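Local structure of PHOX (Pseudomonas fluorescens, 4A9V) at residues D291-R294 with G295-I298; L368-A371 with R372-A375; Q207-D210 with P211-R215. The protein catalyses the hydrolysis of phosphate monoesters as an alkaline phosphatase, using a complex iron-calcium cofactor held in a beta-propeller. One frame throughout, in Å; residues are numbered along the deposited sequence. Where two conformers were deposited one is given.

Overall arrangement
The three contacts lie on the same side of the chain's centre. Contact 1 reaches the cofactor: its Asp292 binds an iron of the mu-oxo-diiron group. Contact 2 is centred about 12 Å from contact 1. Its Arg372 forms two salt bridges to it, NE to Asp291 OD2 at 2.8 Å and NH2 to Glu293 OE1 at 2.9 Å. Contact 3 lies away from the annotated sites, its centre about 18 Å from that of contact 1. It still joins that turn, because Arg215 NE forms a salt bridge with Glu296 OE2 at 2.8 Å. Contacts 2 and 3 are centred about 14 Å apart. Their helices pack through Leu373 and Ala212, and Arg372 NH1 probably hydrogen-bonds Arg215 O.

Contact 1. Residues D291-R294 with G295-I298; sequences DDER and GEFI. With FEO (mu-oxo-diiron), chain S.
Glu296 packs its side chain against Asp291 and Glu293 where a type II turn closes. The turn runs from Glu293 to Glu296 and connects strands 284-290 and 296-303. Glu296 N donates to Glu293 O at 3.1 Å. Gly295 supplies the positive phi (80°). Along Glu296, CB lies 3.5 Å from Asp291 OD2. CG comes next and touches Glu293 CB at 3.7 Å. A bend at chi2 (-69°) then brings the carboxylate across that of Asp291 at a slant. Its OE1 ends 3.8 Å from Asp291 OD2, so two carboxylate oxygens of the same charge nearly meet. One water donates to both and accepts from Phe297 N. At the other tip, OE2 pairs with Arg215 NE, and a water lies between it and Glu293 OE2. This salt bridge, with those from Arg372 to Asp291 and Glu293, probably offsets the gathered negative charge. Asp291 N donates to Phe297 O at 3.1 Å. Asp292 turns away from Glu296, and its OD2 binds FE2 of the diiron group at 2.0 Å. Glu194, Glu273 and Glu387 also bind iron there, while Asp292 OD1 pairs with Arg385. The Phe297 ring points away from residues 291-294 and rests on Ala375 and Ser376 of helix 371-377 and on Val326 of strand 322-329. Ile298 meets Leu430 and Trp432 of strand 428-434.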
loop_
_atom_site.group_PDB
_atom_site.type_symbol
_atom_site.label_atom_id
_atom_site.label_comp_id
_atom_site.label_asym_id
_atom_site.label_seq_id
_atom_site.Cartn_x
_atom_site.Cartn_y
_atom_site.Cartn_z
ATOM N N ASP A 291 2.127 9.095 -2.652
ATOM C CA ASP A 291 2.983 9.349 -1.489
ATOM C C ASP A 291 2.086 9.658 -0.293
ATOM O O ASP A 291 1.463 10.718 -0.251
ATOM C CB ASP A 291 3.880 10.559 -1.804
ATOM C CG ASP A 291 4.893 10.856 -0.733
ATOM O OD1 ASP A 291 5.036 10.070 0.229
ATOM O OD2 ASP A 291 5.615 11.871 -0.891
ATOM N N ASP A 292 1.932 8.701 0.622
ATOM C CA ASP A 292 0.939 8.850 1.683
ATOM C C ASP A 292 1.477 9.679 2.840
ATOM O O ASP A 292 1.999 9.166 3.827
ATOM C CB ASP A 292 0.423 7.504 2.176
ATOM C CG ASP A 292 -0.580 7.654 3.297
ATOM O OD1 ASP A 292 -0.998 8.800 3.567
ATOM O OD2 ASP A 292 -0.961 6.629 3.899
ATOM N N GLU A 293 1.283 10.986 2.727
ATOM C CA GLU A 293 1.475 11.900 3.834
ATOM C C GLU A 293 0.611 13.119 3.549
ATOM O O GLU A 293 0.325 13.423 2.389
ATOM C CB GLU A 293 2.955 12.266 3.961
ATOM C CG GLU A 293 3.279 13.095 5.188
ATOM C CD GLU A 293 4.765 13.206 5.478
ATOM O OE1 GLU A 293 5.539 12.272 5.177
ATOM O OE2 GLU A 293 5.154 14.238 6.065
ATOM N N ARG A 294 0.130 13.772 4.602
ATOM C CA ARG A 294 -0.718 14.946 4.429
ATOM C C ARG A 294 0.032 15.977 3.597
ATOM O O ARG A 294 1.135 16.376 3.951
ATOM C CB ARG A 294 -1.097 15.555 5.777
ATOM C CG ARG A 294 -2.035 14.698 6.602
ATOM C CD ARG A 294 -2.366 15.379 7.919
ATOM N NE ARG A 294 -1.451 14.983 8.979
ATOM C CZ ARG A 294 -1.639 13.928 9.762
ATOM N NH1 ARG A 294 -2.737 13.193 9.628
ATOM N NH2 ARG A 294 -0.648 13.500 10.528
ATOM N N GLY A 295 -0.582 16.434 2.514
ATOM C CA GLY A 295 -0.004 17.482 1.698
ATOM C C GLY A 295 1.084 17.049 0.728
ATOM O O GLY A 295 1.745 17.908 0.143
ATOM N N GLU A 296 1.235 15.742 0.505
ATOM C CA GLU A 296 2.203 15.247 -0.481
ATOM C C GLU A 296 1.490 14.852 -1.787
ATOM O O GLU A 296 0.337 15.240 -2.018
ATOM C CB GLU A 296 3.049 14.112 0.105
ATOM C CG GLU A 296 3.987 14.567 1.217
ATOM C CD GLU A 296 5.152 15.451 0.781
ATOM O OE1 GLU A 296 5.402 15.660 -0.425
ATOM O OE2 GLU A 296 5.892 15.887 1.686
ATOM N N PHE A 297 2.228 14.241 -2.714
ATOM C CA PHE A 297 1.866 14.275 -4.123
ATOM C C PHE A 297 1.527 12.904 -4.719
ATOM O O PHE A 297 1.749 11.845 -4.113
ATOM C CB PHE A 297 2.991 14.912 -4.936
ATOM C CG PHE A 297 3.477 16.228 -4.380
ATOM C CD1 PHE A 297 2.580 17.238 -4.077
ATOM C CD2 PHE A 297 4.835 16.473 -4.208
ATOM C CE1 PHE A 297 3.026 18.472 -3.644
ATOM C CE2 PHE A 297 5.282 17.696 -3.730
ATOM C CZ PHE A 297 4.372 18.689 -3.433
ATOM N N ILE A 298 1.001 12.951 -5.943
ATOM C CA ILE A 298 0.767 11.781 -6.788
ATOM C C ILE A 298 1.737 11.820 -7.969
ATOM O O ILE A 298 1.918 12.857 -8.606
ATOM C CB ILE A 298 -0.689 11.769 -7.298
ATOM C CG1 ILE A 298 -1.657 11.618 -6.120
ATOM C CG2 ILE A 298 -0.896 10.656 -8.319
ATOM C CD1 ILE A 298 -3.100 11.918 -6.459
HETATM FE FE1 FEO S . 0.646 1.693 4.764
HETATM FE FE2 FEO S . -0.717 4.668 3.602
HETATM O O FEO S . -0.828 2.927 4.429
HETATM O O HOH W 1 5.220 13.864 -2.515
HETATM O O HOH W 2 5.421 16.435 4.129
HETATM O O HOH W 3 3.313 17.784 3.082
HETATM O O HOH W 4 -0.955 0.276 5.070
HETATM O O HOH W 5 0.249 2.465 6.861
#

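Contact 2. Residues L368-A371 with R372-A375; sequences LIHA and RLAA
His370 and Ala371 start a new helical turn that carries Arg372 to Ala375. His370 is the break between two short helices: it is the first residue to leave helix 364-369 and the N-cap of helix 371-377. The tight part is the backbone of this first turn. Ala374 N donates to His370 O at 3.1 Å. One residue on, Ala375 N donates to Ala371 O at 2.9 Å. Small side chains fit close to these carbonyls. Ala374 CB lies 3.7 Å from Ala371 O. Ala375 faces Phe297, Tyr299 and Val326 of the neighbouring strands. Arg372 is buried too. Its chain runs extended from CG to NE (chi2 -174°, chi3 169°), which takes the guanidinium well away from the helix start. There it pairs with Asp291 and Glu293 and makes a cation-pi contact with Tyr216, whose hydroxyl is hydrogen-bonded to Arg372 N. The loose part is the partly exposed side with His370 and Leu373. Leu373 is modelled there in two conformers. In the one described, its CD1 lies obliquely to the imidazole and comes nearest His370 CB, at 4.2 Å. Ala212 of helix 211-216 lies against both side chains. Phe361 touches both Leu373 and Ala374, and so spans the loose and the tight part. The closest approach of an alanine methyl to a carbonyl oxygen four residues back is Ala375 CB to Ala371 O, 3.4 Å.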
loop_
_atom_site.group_PDB
_atom_site.type_symbol
_atom_site.label_atom_id
_atom_site.label_comp_id
_atom_site.label_asym_id
_atom_site.label_seq_id
_atom_site.Cartn_x
_atom_site.Cartn_y
_atom_site.Cartn_z
ATOM N N LEU A 368 15.837 12.037 -7.817
ATOM C CA LEU A 368 15.077 10.843 -7.453
ATOM C C LEU A 368 15.109 10.577 -5.943
ATOM O O LEU A 368 14.077 10.295 -5.331
ATOM C CB LEU A 368 15.618 9.637 -8.221
ATOM C CG LEU A 368 15.454 9.736 -9.740
ATOM C CD1 LEU A 368 16.309 8.684 -10.423
ATOM C CD2 LEU A 368 13.995 9.616 -10.136
ATOM N N ILE A 369 16.283 10.705 -5.333
ATOM C CA ILE A 369 16.429 10.496 -3.897
ATOM C C ILE A 369 15.586 11.524 -3.133
ATOM O O ILE A 369 15.012 11.219 -2.088
ATOM C CB ILE A 369 17.917 10.564 -3.491
ATOM C CG1 ILE A 369 18.713 9.439 -4.166
ATOM C CG2 ILE A 369 18.073 10.490 -1.980
ATOM C CD1 ILE A 369 20.213 9.648 -4.137
ATOM N N HIS A 370 15.520 12.737 -3.676
ATOM C CA HIS A 370 14.773 13.838 -3.079
ATOM C C HIS A 370 13.606 14.237 -3.943
ATOM O O HIS A 370 13.288 15.419 -4.090
ATOM C CB HIS A 370 15.705 15.017 -2.836
ATOM C CG HIS A 370 16.786 14.711 -1.844
ATOM N ND1 HIS A 370 17.975 15.345 -1.835
ATOM C CD2 HIS A 370 16.807 13.823 -0.774
ATOM C CE1 HIS A 370 18.723 14.873 -0.820
ATOM N NE2 HIS A 370 18.010 13.935 -0.178
ATOM N N ALA A 371 12.854 13.242 -4.403
ATOM C CA ALA A 371 11.738 13.482 -5.306
ATOM C C ALA A 371 10.709 14.447 -4.716
ATOM O O ALA A 371 10.130 15.243 -5.447
ATOM C CB ALA A 371 11.087 12.172 -5.689
ATOM N N ARG A 372 10.461 14.377 -3.407
ATOM C CA ARG A 372 9.500 15.287 -2.791
ATOM C C ARG A 372 9.913 16.736 -3.034
ATOM O O ARG A 372 9.068 17.599 -3.281
ATOM C CB ARG A 372 9.408 15.035 -1.286
ATOM C CG ARG A 372 8.612 13.803 -0.893
ATOM C CD ARG A 372 8.456 13.714 0.615
ATOM N NE ARG A 372 7.491 12.698 0.985
ATOM C CZ ARG A 372 7.064 12.489 2.220
ATOM N NH1 ARG A 372 7.591 13.151 3.246
ATOM N NH2 ARG A 372 6.076 11.637 2.421
ATOM N N LEU A 373 11.192 17.028 -2.826
ATOM C CA LEU A 373 11.702 18.382 -2.978
ATOM C C LEU A 373 11.623 18.827 -4.429
ATOM O O LEU A 373 11.307 19.972 -4.713
ATOM C CB LEU A 373 13.144 18.474 -2.478
ATOM C CG LEU A 373 13.285 18.361 -0.963
ATOM C CD1 LEU A 373 14.755 18.425 -0.579
ATOM C CD2 LEU A 373 12.518 19.470 -0.260
ATOM N N ALA A 374 11.942 17.928 -5.352
ATOM C CA ALA A 374 11.885 18.264 -6.771
ATOM C C ALA A 374 10.441 18.555 -7.190
ATOM O O ALA A 374 10.174 19.494 -7.944
ATOM C CB ALA A 374 12.474 17.135 -7.605
ATOM N N ALA A 375 9.501 17.763 -6.682
ATOM C CA ALA A 375 8.096 17.949 -7.007
ATOM C C ALA A 375 7.562 19.284 -6.465
ATOM O O ALA A 375 6.730 19.932 -7.097
ATOM C CB ALA A 375 7.283 16.782 -6.471
#

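Contact 3. Residues Q207-D210 with P211-R215; sequences QQFD and PAQKR
Gln213 OE1 is gripped by two donors, Asp210 N at 2.9 Å and a water at 2.7 Å. The same water also donates to Gln208 O, tying the incoming loop to helix 211-216. In return Gln213 N donates to Asp210 OD1 at 2.8 Å, in a nearly straight bond. These two reciprocal bonds make a capping box, with Asp210 as N-cap. Asp210 CG sits between its backbone N and carbonyl carbon (chi1 66°), which turns the carboxylate back over the first helical turn. There it stacks on the Gln213 amide, the planes 17° apart and Asp210 OD2 3.5 Å from Gln213 CD. Phe209 crosses Gln213 at about a right angle. Its ring plane is 82° from the amide, and Gln213 OE1 comes to the ring edge, 3.6 Å from Phe209 CD1. Gln207 CG covers one ring face near its rim. Lys214 N closes the turn by donating to Asp210 O at 2.9 Å. The Lys214 chain runs on until its CE packs 3.4 Å from Phe209 O. An alanine in place of Gln213 would probably leave Asp210 N without its acceptor, take one acceptor from the bridging water and strip the Asp210 carboxylate of its stacked amide. Asp210 OD1 faces the N-terminus of the helix, the positive end of its dipole. That setting is likely to stabilise a charged carboxylate, so the cap would be both hydrogen-bonded and electrostatic.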
loop_
_atom_site.group_PDB
_atom_site.type_symbol
_atom_site.label_atom_id
_atom_site.label_comp_id
_atom_site.label_asym_id
_atom_site.label_seq_id
_atom_site.Cartn_x
_atom_site.Cartn_y
_atom_site.Cartn_z
ATOM N N GLN A 207 20.103 15.726 17.544
ATOM C CA GLN A 207 20.569 15.504 16.177
ATOM C C GLN A 207 20.110 16.624 15.251
ATOM O O GLN A 207 18.903 16.859 15.142
ATOM C CB GLN A 207 20.001 14.172 15.675
ATOM C CG GLN A 207 20.488 13.739 14.300
ATOM C CD GLN A 207 21.992 13.533 14.249
ATOM O OE1 GLN A 207 22.540 12.698 14.970
ATOM N NE2 GLN A 207 22.658 14.244 13.343
ATOM N N GLN A 208 21.041 17.204 14.500
ATOM C CA GLN A 208 20.711 18.090 13.404
ATOM C C GLN A 208 20.298 17.282 12.191
ATOM O O GLN A 208 20.938 16.277 11.848
ATOM C CB GLN A 208 21.917 18.937 13.024
ATOM C CG GLN A 208 22.398 19.859 14.120
ATOM C CD GLN A 208 23.531 20.730 13.641
ATOM O OE1 GLN A 208 24.442 20.237 12.970
ATOM N NE2 GLN A 208 23.313 22.037 13.693
ATOM N N PHE A 209 19.206 17.694 11.558
ATOM C CA PHE A 209 18.787 17.113 10.297
ATOM C C PHE A 209 18.740 18.192 9.227
ATOM O O PHE A 209 18.440 19.347 9.521
ATOM C CB PHE A 209 17.411 16.456 10.447
ATOM C CG PHE A 209 17.413 15.251 11.351
ATOM C CD1 PHE A 209 18.140 14.124 11.013
ATOM C CD2 PHE A 209 16.706 15.252 12.542
ATOM C CE1 PHE A 209 18.112 12.997 11.809
ATOM C CE2 PHE A 209 16.665 14.119 13.339
ATOM C CZ PHE A 209 17.419 13.014 13.001
ATOM N N ASP A 210 19.179 17.840 8.024
ATOM C CA ASP A 210 19.227 18.777 6.916
ATOM C C ASP A 210 17.837 18.895 6.276
ATOM O O ASP A 210 16.895 18.208 6.678
ATOM C CB ASP A 210 20.296 18.345 5.892
ATOM C CG ASP A 210 19.959 17.037 5.185
ATOM O OD1 ASP A 210 18.788 16.841 4.818
ATOM O OD2 ASP A 210 20.902 16.301 4.813
ATOM N N PRO A 211 17.668 19.850 5.354
ATOM C CA PRO A 211 16.322 20.110 4.869
ATOM C C PRO A 211 15.665 18.900 4.200
ATOM O O PRO A 211 14.460 18.716 4.321
ATOM C CB PRO A 211 16.528 21.257 3.881
ATOM C CG PRO A 211 17.706 21.996 4.430
ATOM C CD PRO A 211 18.600 20.945 5.020
ATOM N N ALA A 212 16.440 18.079 3.502
ATOM C CA ALA A 212 15.868 16.916 2.831
ATOM C C ALA A 212 15.458 15.853 3.851
ATOM O O ALA A 212 14.429 15.188 3.694
ATOM C CB ALA A 212 16.850 16.336 1.822
ATOM N N GLN A 213 16.256 15.703 4.901
ATOM C CA GLN A 213 15.908 14.797 5.978
ATOM C C GLN A 213 14.645 15.247 6.706
ATOM O O GLN A 213 13.740 14.451 6.948
ATOM C CB GLN A 213 17.084 14.663 6.940
ATOM C CG GLN A 213 18.279 13.967 6.312
ATOM C CD GLN A 213 19.549 14.097 7.123
ATOM O OE1 GLN A 213 19.718 15.035 7.906
ATOM N NE2 GLN A 213 20.492 13.205 6.869
ATOM N N LYS A 214 14.515 16.549 6.924
ATOM C CA LYS A 214 13.329 17.091 7.569
ATOM C C LYS A 214 12.076 16.912 6.714
ATOM O O LYS A 214 11.016 16.578 7.233
ATOM C CB LYS A 214 13.538 18.564 7.916
ATOM C CG LYS A 214 14.478 18.758 9.088
ATOM C CD LYS A 214 14.625 20.213 9.471
ATOM C CE LYS A 214 15.468 20.340 10.722
ATOM N NZ LYS A 214 15.708 21.760 11.061
ATOM N N ARG A 215 12.201 17.088 5.402
ATOM C CA ARG A 215 11.042 16.965 4.523
ATOM C C ARG A 215 10.496 15.535 4.528
ATOM O O ARG A 215 9.301 15.322 4.309
ATOM C CB ARG A 215 11.396 17.415 3.098
ATOM C CG ARG A 215 10.316 17.161 2.058
ATOM C CD ARG A 215 9.011 17.903 2.342
ATOM N NE ARG A 215 8.006 17.668 1.302
ATOM C CZ ARG A 215 7.979 18.296 0.130
ATOM N NH1 ARG A 215 8.842 19.272 -0.119
ATOM N NH2 ARG A 215 7.062 17.986 -0.770
HETATM O O HOH W 6 21.845 15.295 9.585
#